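Local coordinates for glycoside hydrolase family protein (Novosphingobium sp. PP1Y, PDB 6Q2F) that probably cleaves terminal alpha-L-rhamnose from rhamnosylated glycosides by hydrolysis of the glycosidic bond, at residues Gly70-Met78 against Thr679-Asp687; Arg703-Ala711 against Ile1092-Asn1100. All blocks are in the same frame, centred on the assembly; numbering follows the deposited sequence.

Contact 1: residues Gly70-Met78 against Thr679-Asp687; sequences GIRKDLEWM and TSVHVPVDD
Gly70 lays its backbone on the loop, its CA meeting the carbonyl oxygen of Val683 in a CA-H...O contact of 3.2 Å. Ile71 brings its CG1 to 3.6 Å from CE1 of His682, while its backbone N lies at the edge of the same ring. Lys73, extended beyond CG, forms a salt bridge to Asp686, 2.6 Å from NZ to OD2, on the syn side of the carboxylate but tilted 27° out of its plane; Asp69 is a second partner of NZ. Helix 68-81 follows strand 56-62, the first of the eight parallel strands of a (beta/alpha)8 barrel, and the loop leaves 674-677, the last strand, which closes the barrel against the first. Asp74 meets that loop with its carboxylate. Its OD2 accepts a hydrogen bond from His682 ND1 at 2.7 Å, from above the carboxylate plane, and one from the backbone N of Val683 at 3.0 Å through its syn lone pair. The carboxylate stands at 81° to the imidazole plane. Trp59 NE1 also donates to OD2, and Arg703 pairs with OD1, so the buried carboxylate is probably kept ionised. Trp77 CZ3 and the selenomethionine methyl of Met78 border Ser680 OG, which hydrogen-bonds to Phe701 O.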
loop_
_atom_site.group_PDB
_atom_site.type_symbol
_atom_site.label_atom_id
_atom_site.label_comp_id
_atom_site.label_asym_id
_atom_site.label_seq_id
_atom_site.Cartn_x
_atom_site.Cartn_y
_atom_site.Cartn_z
ATOM N N GLY A 70 15.979 28.329 -3.179
ATOM C CA GLY A 70 15.596 27.328 -2.209
ATOM C C GLY A 70 15.915 25.912 -2.654
ATOM O O GLY A 70 16.247 25.061 -1.823
ATOM N N ILE A 71 15.814 25.641 -3.956
ATOM C CA ILE A 71 16.099 24.311 -4.479
ATOM C C ILE A 71 17.544 23.930 -4.183
ATOM O O ILE A 71 17.840 22.806 -3.751
ATOM C CB ILE A 71 15.805 24.265 -5.985
ATOM C CG1 ILE A 71 14.292 24.329 -6.240
ATOM C CG2 ILE A 71 16.421 23.010 -6.617
ATOM C CD1 ILE A 71 13.923 24.522 -7.715
ATOM N N ARG A 72 18.466 24.865 -4.416
ATOM C CA ARG A 72 19.869 24.608 -4.131
ATOM C C ARG A 72 20.094 24.348 -2.650
ATOM O O ARG A 72 20.795 23.394 -2.289
ATOM C CB ARG A 72 20.717 25.782 -4.608
ATOM C CG ARG A 72 22.124 25.828 -4.000
ATOM C CD ARG A 72 23.021 26.719 -4.882
ATOM N NE ARG A 72 23.354 26.032 -6.131
ATOM C CZ ARG A 72 23.820 26.624 -7.223
ATOM N NH1 ARG A 72 23.992 27.940 -7.261
ATOM N NH2 ARG A 72 24.107 25.891 -8.284
ATOM N N LYS A 73 19.519 25.193 -1.775
ATOM C CA LYS A 73 19.703 24.999 -0.340
ATOM C C LYS A 73 19.052 23.703 0.136
ATOM O O LYS A 73 19.586 23.027 1.022
ATOM C CB LYS A 73 19.158 26.197 0.430
ATOM C CG LYS A 73 19.930 27.489 0.177
ATOM C CD LYS A 73 19.093 28.715 0.551
ATOM C CE LYS A 73 19.921 29.989 0.497
ATOM N NZ LYS A 73 19.080 31.186 0.859
ATOM N N ASP A 74 17.890 23.346 -0.427
ATOM C CA ASP A 74 17.315 22.026 -0.154
ATOM C C ASP A 74 18.294 20.919 -0.506
ATOM O O ASP A 74 18.553 20.018 0.306
ATOM C CB ASP A 74 16.033 21.815 -0.951
ATOM C CG ASP A 74 14.851 22.573 -0.391
ATOM O OD1 ASP A 74 14.991 23.237 0.657
ATOM O OD2 ASP A 74 13.767 22.475 -1.007
ATOM N N LEU A 75 18.824 20.941 -1.733
ATOM C CA LEU A 75 19.621 19.802 -2.171
ATOM C C LEU A 75 20.993 19.805 -1.509
ATOM O O LEU A 75 21.564 18.736 -1.269
ATOM C CB LEU A 75 19.730 19.789 -3.694
ATOM C CG LEU A 75 18.605 19.037 -4.424
ATOM C CD1 LEU A 75 17.231 19.627 -4.118
ATOM C CD2 LEU A 75 18.858 19.003 -5.927
ATOM N N GLU A 76 21.518 20.983 -1.169
ATOM C CA GLU A 76 22.755 21.021 -0.400
ATOM C C GLU A 76 22.533 20.503 1.019
ATOM O O GLU A 76 23.422 19.858 1.587
ATOM C CB GLU A 76 23.334 22.442 -0.367
ATOM C CG GLU A 76 23.910 22.919 -1.713
ATOM C CD GLU A 76 24.248 24.394 -1.697
ATOM O OE1 GLU A 76 25.103 24.808 -2.506
ATOM O OE2 GLU A 76 23.669 25.126 -0.876
ATOM N N TRP A 77 21.366 20.785 1.616
ATOM C CA TRP A 77 21.053 20.207 2.922
ATOM C C TRP A 77 21.025 18.680 2.855
ATOM O O TRP A 77 21.581 17.997 3.720
ATOM C CB TRP A 77 19.721 20.738 3.450
ATOM C CG TRP A 77 19.280 19.982 4.678
ATOM C CD1 TRP A 77 19.825 20.058 5.925
ATOM C CD2 TRP A 77 18.235 18.998 4.763
ATOM N NE1 TRP A 77 19.180 19.192 6.786
ATOM C CE2 TRP A 77 18.199 18.534 6.095
ATOM C CE3 TRP A 77 17.334 18.472 3.850
ATOM C CZ2 TRP A 77 17.284 17.571 6.530
ATOM C CZ3 TRP A 77 16.425 17.510 4.282
ATOM C CH2 TRP A 77 16.404 17.072 5.606
HETATM N N MSE A 78 20.411 18.133 1.813
HETATM C CA MSE A 78 20.271 16.690 1.634
HETATM C C MSE A 78 21.623 16.022 1.532
HETATM O O MSE A 78 21.820 14.927 2.058
HETATM C CB MSE A 78 19.449 16.374 0.388
HETATM C CG MSE A 78 17.973 16.696 0.505
HETATM SE SE MSE A 78 17.024 16.418 -1.226
HETATM C CE MSE A 78 15.323 17.254 -0.781
ATOM N N THR A 679 7.738 13.464 4.337
ATOM C CA THR A 679 8.283 14.099 3.164
ATOM C C THR A 679 9.243 15.213 3.534
ATOM O O THR A 679 9.413 15.563 4.652
ATOM C CB THR A 679 7.285 14.911 2.326
ATOM O OG1 THR A 679 6.109 15.206 3.041
ATOM C CG2 THR A 679 7.043 14.338 1.090
ATOM N N SER A 680 9.849 15.757 2.512
ATOM C CA SER A 680 10.732 16.834 2.583
ATOM C C SER A 680 10.166 17.881 1.642
ATOM O O SER A 680 10.565 17.984 0.526
ATOM C CB SER A 680 12.107 16.398 2.153
ATOM O OG SER A 680 13.054 17.338 2.460
ATOM N N VAL A 681 9.209 18.646 2.120
ATOM C CA VAL A 681 8.628 19.725 1.340
ATOM C C VAL A 681 9.717 20.722 0.948
ATOM O O VAL A 681 10.627 21.025 1.729
ATOM C CB VAL A 681 7.499 20.376 2.160
ATOM C CG1 VAL A 681 7.242 21.795 1.705
ATOM C CG2 VAL A 681 6.222 19.555 2.043
ATOM N N HIS A 682 9.633 21.221 -0.279
ATOM C CA HIS A 682 10.592 22.205 -0.769
ATOM C C HIS A 682 10.465 23.516 -0.007
ATOM O O HIS A 682 9.354 24.034 0.172
ATOM C CB HIS A 682 10.360 22.451 -2.262
ATOM C CG HIS A 682 10.957 23.726 -2.767
ATOM N ND1 HIS A 682 12.293 24.030 -2.623
ATOM C CD2 HIS A 682 10.403 24.762 -3.444
ATOM C CE1 HIS A 682 12.537 25.203 -3.178
ATOM N NE2 HIS A 682 11.407 25.663 -3.688
ATOM N N VAL A 683 11.607 24.054 0.424
ATOM C CA VAL A 683 11.670 25.298 1.187
ATOM C C VAL A 683 12.066 26.430 0.246
ATOM O O VAL A 683 13.239 26.540 -0.136
ATOM C CB VAL A 683 12.657 25.180 2.357
ATOM C CG1 VAL A 683 12.797 26.524 3.086
ATOM C CG2 VAL A 683 12.216 24.077 3.293
ATOM N N PRO A 684 11.122 27.263 -0.191
ATOM C CA PRO A 684 11.462 28.291 -1.192
ATOM C C PRO A 684 12.108 29.538 -0.616
ATOM O O PRO A 684 12.826 30.223 -1.355
ATOM C CB PRO A 684 10.106 28.631 -1.812
ATOM C CG PRO A 684 9.189 28.500 -0.635
ATOM C CD PRO A 684 9.673 27.202 0.039
ATOM N N VAL A 685 11.873 29.859 0.655
ATOM C CA VAL A 685 12.418 31.053 1.294
ATOM C C VAL A 685 12.853 30.669 2.703
ATOM O O VAL A 685 12.274 29.775 3.325
ATOM C CB VAL A 685 11.397 32.226 1.324
ATOM C CG1 VAL A 685 10.978 32.621 -0.089
ATOM C CG2 VAL A 685 10.167 31.845 2.112
ATOM N N ASP A 686 13.880 31.347 3.210
ATOM C CA ASP A 686 14.454 30.941 4.490
ATOM C C ASP A 686 13.734 31.529 5.705
ATOM O O ASP A 686 13.783 30.912 6.775
ATOM C CB ASP A 686 15.944 31.314 4.554
ATOM C CG ASP A 686 16.769 30.653 3.444
ATOM O OD1 ASP A 686 16.283 29.686 2.830
ATOM O OD2 ASP A 686 17.908 31.095 3.193
ATOM N N ASP A 687 13.032 32.660 5.555
ATOM C CA ASP A 687 12.590 33.445 6.714
ATOM C C ASP A 687 11.475 32.759 7.494
ATOM O O ASP A 687 11.414 32.880 8.721
ATOM C CB ASP A 687 12.128 34.840 6.279
ATOM C CG ASP A 687 11.169 34.807 5.069
ATOM O OD1 ASP A 687 10.580 33.750 4.774
ATOM O OD2 ASP A 687 10.997 35.856 4.415
#

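Contact 2: residues Arg703-Ala711 against Ile1092-Asn1100; sequences RQESWAEMA and IRVANTWVN
Ser706 sets its CB over one face of the Trp1098 indole, 3.7 Å from the centroid of the five-membered ring and 15° off its normal, a CH-pi contact. Its OG, held between the backbone N and the carbonyl carbon (chi1 45°), points to the Asn1096 carbonyl and donates to that oxygen on a lone pair, in the carbonyl plane, at 2.7 Å. The same indole is gripped at its edge: NE1 donates to Gln704 O at 2.8 Å, nearly straight and close to the ring plane. Glu705 curls back at chi2, and its OE1 accepts the Ser706 N-H through the anti lone pair while lying 3.5 Å from Trp1098 CD1. Glu705 to Ala708 form a type I beta turn, which fits against the end of strand 1086-1095 and the approach to helix 1099-1105, where Thr1097 OG1 makes a weak capping bond with Val1099 N. That strand belongs to the galactose-binding-like beta-sandwich domain, so the turn joins this domain to the rhamnosidase part of the chain. Further along 703-711, Trp707 CB packs 3.6 Å from Ala1095 CB, which also touches the selenium of Met710. With chi2 extended (174°), Met710 carries SE over one face of the Arg1093 guanidinium, 3.7 Å above its plane, offset toward the rim; the bend at chi3 turns CE to 3.2 Å from Arg1093 O. Arg1093 NH1 is hydrogen-bonded to Gln1059, while a water accepting from NH2 donates to Glu709 O and bridges the two segments.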
loop_
_atom_site.group_PDB
_atom_site.type_symbol
_atom_site.label_atom_id
_atom_site.label_comp_id
_atom_site.label_asym_id
_atom_site.label_seq_id
_atom_site.Cartn_x
_atom_site.Cartn_y
_atom_site.Cartn_z
ATOM N N ARG A 703 15.098 21.228 5.474
ATOM C CA ARG A 703 16.169 22.014 6.079
ATOM C C ARG A 703 15.675 22.994 7.129
ATOM O O ARG A 703 16.498 23.544 7.878
ATOM C CB ARG A 703 16.932 22.772 5.004
ATOM C CG ARG A 703 16.098 23.750 4.158
ATOM C CD ARG A 703 17.021 24.360 3.149
ATOM N NE ARG A 703 16.323 25.157 2.148
ATOM C CZ ARG A 703 16.214 26.473 2.238
ATOM N NH1 ARG A 703 16.752 27.089 3.288
ATOM N NH2 ARG A 703 15.561 27.154 1.305
ATOM N N GLN A 704 14.369 23.237 7.192
ATOM C CA GLN A 704 13.776 24.059 8.235
ATOM C C GLN A 704 13.451 23.270 9.502
ATOM O O GLN A 704 13.131 23.882 10.524
ATOM C CB GLN A 704 12.491 24.727 7.708
ATOM C CG GLN A 704 12.680 25.646 6.495
ATOM C CD GLN A 704 13.437 26.926 6.813
ATOM O OE1 GLN A 704 14.512 26.908 7.395
ATOM N NE2 GLN A 704 12.870 28.048 6.412
ATOM N N GLU A 705 13.488 21.927 9.463
ATOM C CA GLU A 705 13.285 21.163 10.692
ATOM C C GLU A 705 14.251 21.652 11.770
ATOM O O GLU A 705 15.384 22.039 11.476
ATOM C CB GLU A 705 13.469 19.659 10.417
ATOM C CG GLU A 705 13.231 18.700 11.610
ATOM C CD GLU A 705 11.853 18.833 12.256
ATOM O OE1 GLU A 705 11.636 19.799 13.020
ATOM O OE2 GLU A 705 10.986 17.964 12.029
ATOM N N SER A 706 13.789 21.663 13.023
ATOM C CA SER A 706 14.602 22.238 14.097
ATOM C C SER A 706 15.919 21.482 14.264
ATOM O O SER A 706 16.979 22.092 14.447
ATOM C CB SER A 706 13.817 22.254 15.413
ATOM O OG SER A 706 13.150 21.028 15.627
ATOM N N TRP A 707 15.880 20.155 14.166
ATOM C CA TRP A 707 17.080 19.338 14.282
ATOM C C TRP A 707 17.687 18.998 12.923
ATOM O O TRP A 707 18.486 18.054 12.824
ATOM C CB TRP A 707 16.766 18.060 15.068
ATOM C CG TRP A 707 15.520 17.346 14.606
ATOM C CD1 TRP A 707 14.233 17.626 14.976
ATOM C CD2 TRP A 707 15.445 16.226 13.711
ATOM N NE1 TRP A 707 13.358 16.755 14.355
ATOM C CE2 TRP A 707 14.079 15.884 13.578
ATOM C CE3 TRP A 707 16.397 15.471 13.021
ATOM C CZ2 TRP A 707 13.639 14.819 12.772
ATOM C CZ3 TRP A 707 15.965 14.419 12.228
ATOM C CH2 TRP A 707 14.589 14.104 12.105
ATOM N N ALA A 708 17.339 19.761 11.882
ATOM C CA ALA A 708 17.727 19.391 10.524
ATOM C C ALA A 708 19.240 19.338 10.361
ATOM O O ALA A 708 19.765 18.455 9.673
ATOM C CB ALA A 708 17.131 20.369 9.523
ATOM N N GLU A 709 19.968 20.277 10.968
ATOM C CA GLU A 709 21.414 20.224 10.806
ATOM C C GLU A 709 22.060 19.172 11.698
ATOM O O GLU A 709 23.285 19.041 11.694
ATOM C CB GLU A 709 22.030 21.593 11.061
ATOM C CG GLU A 709 21.575 22.638 10.039
ATOM C CD GLU A 709 21.863 22.218 8.601
ATOM O OE1 GLU A 709 21.088 22.629 7.696
ATOM O OE2 GLU A 709 22.843 21.481 8.370
HETATM N N MSE A 710 21.275 18.413 12.445
HETATM C CA MSE A 710 21.828 17.291 13.188
HETATM C C MSE A 710 21.190 15.961 12.793
HETATM O O MSE A 710 21.186 15.024 13.572
HETATM C CB MSE A 710 21.687 17.535 14.691
HETATM C CG MSE A 710 22.698 18.561 15.217
HETATM SE SE MSE A 710 22.433 19.040 17.112
HETATM C CE MSE A 710 22.215 17.209 17.822
ATOM N N ALA A 711 20.661 15.870 11.565
ATOM C CA ALA A 711 19.975 14.655 11.128
ATOM C C ALA A 711 20.896 13.627 10.490
ATOM O O ALA A 711 20.448 12.508 10.216
ATOM C CB ALA A 711 18.857 15.006 10.143
ATOM N N ILE A 1092 28.010 19.680 24.371
ATOM C CA ILE A 1092 26.906 18.801 24.024
ATOM C C ILE A 1092 25.855 19.653 23.337
ATOM O O ILE A 1092 25.249 20.527 23.970
ATOM C CB ILE A 1092 26.319 18.099 25.250
ATOM C CG1 ILE A 1092 27.422 17.318 25.976
ATOM C CG2 ILE A 1092 25.154 17.217 24.827
ATOM C CD1 ILE A 1092 26.937 16.489 27.142
ATOM N N ARG A 1093 25.645 19.417 22.039
ATOM C CA ARG A 1093 24.691 20.195 21.271
ATOM C C ARG A 1093 23.391 19.404 21.239
ATOM O O ARG A 1093 23.319 18.337 20.606
ATOM C CB ARG A 1093 25.241 20.478 19.877
ATOM C CG ARG A 1093 26.332 21.554 19.889
ATOM C CD ARG A 1093 27.136 21.609 18.595
ATOM N NE ARG A 1093 26.302 21.892 17.430
ATOM C CZ ARG A 1093 25.981 20.994 16.503
ATOM N NH1 ARG A 1093 26.421 19.737 16.592
ATOM N NH2 ARG A 1093 25.221 21.356 15.485
ATOM N N VAL A 1094 22.387 19.879 21.978
ATOM C CA VAL A 1094 21.097 19.205 22.069
ATOM C C VAL A 1094 20.103 19.914 21.168
ATOM O O VAL A 1094 19.919 21.134 21.266
ATOM C CB VAL A 1094 20.560 19.159 23.505
ATOM C CG1 VAL A 1094 19.230 18.408 23.508
ATOM C CG2 VAL A 1094 21.568 18.496 24.434
ATOM N N ALA A 1095 19.457 19.145 20.301
ATOM C CA ALA A 1095 18.387 19.620 19.439
ATOM C C ALA A 1095 17.068 19.023 19.912
ATOM O O ALA A 1095 17.017 17.852 20.314
ATOM C CB ALA A 1095 18.640 19.213 17.980
ATOM N N ASN A 1096 16.001 19.816 19.855
ATOM C CA ASN A 1096 14.655 19.322 20.128
ATOM C C ASN A 1096 13.789 19.587 18.894
ATOM O O ASN A 1096 14.298 19.958 17.836
ATOM C CB ASN A 1096 14.082 19.970 21.386
ATOM C CG ASN A 1096 13.987 21.476 21.267
ATOM O OD1 ASN A 1096 14.613 22.077 20.388
ATOM N ND2 ASN A 1096 13.217 22.100 22.161
ATOM N N THR A 1097 12.478 19.391 19.036
ATOM C CA THR A 1097 11.530 19.641 17.957
ATOM C C THR A 1097 11.023 21.087 18.008
ATOM O O THR A 1097 11.255 21.827 18.966
ATOM C CB THR A 1097 10.332 18.697 18.040
ATOM O OG1 THR A 1097 9.598 18.970 19.242
ATOM C CG2 THR A 1097 10.770 17.218 18.008
ATOM N N TRP A 1098 10.301 21.476 16.953
ATOM C CA TRP A 1098 9.659 22.787 16.903
ATOM C C TRP A 1098 8.453 22.911 17.813
ATOM O O TRP A 1098 7.889 24.009 17.890
ATOM C CB TRP A 1098 9.191 23.106 15.482
ATOM C CG TRP A 1098 10.236 23.707 14.631
ATOM C CD1 TRP A 1098 10.862 23.124 13.547
ATOM C CD2 TRP A 1098 10.807 25.010 14.778
ATOM N NE1 TRP A 1098 11.780 24.007 13.012
ATOM C CE2 TRP A 1098 11.758 25.171 13.744
ATOM C CE3 TRP A 1098 10.592 26.071 15.673
ATOM C CZ2 TRP A 1098 12.510 26.346 13.594
ATOM C CZ3 TRP A 1098 11.334 27.242 15.513
ATOM C CH2 TRP A 1098 12.282 27.367 14.484
ATOM N N VAL A 1099 8.042 21.835 18.486
ATOM C CA VAL A 1099 6.745 21.823 19.163
ATOM C C VAL A 1099 6.657 22.950 20.191
ATOM O O VAL A 1099 5.652 23.671 20.270
ATOM C CB VAL A 1099 6.500 20.446 19.809
ATOM C CG1 VAL A 1099 5.299 20.480 20.747
ATOM C CG2 VAL A 1099 6.314 19.390 18.735
ATOM N N ASN A 1100 7.706 23.111 21.000
ATOM C CA ASN A 1100 7.623 23.997 22.151
ATOM C C ASN A 1100 7.594 25.458 21.718
ATOM O O ASN A 1100 6.852 26.261 22.287
ATOM C CB ASN A 1100 8.796 23.732 23.105
ATOM C CG ASN A 1100 8.652 22.425 23.887
ATOM O OD1 ASN A 1100 7.661 21.706 23.746
ATOM N ND2 ASN A 1100 9.648 22.118 24.720
HETATM O O HOH W 1 25.615 20.129 12.830
#

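Overall arrangement
From the N terminus, helix 68-81 comes first, and contact 1 closes a loop of some 600 residues when the chain returns after strand 674-677. Some fifteen residues later, 703-711 opens contact 2, closed in turn by 1092-1100 near the C terminus; the two loops therefore run in series, neither nested nor crossed. Their centres are about 16 Å apart, and Arg703 joins them through a further salt bridge, its NH1 2.7 Å from Asp686 OD1. Trp77 also packs against Glu709. Together they tie the first helix of the (beta/alpha)8 barrel and the loop after its last strand to the C-terminal galactose-binding-like domain.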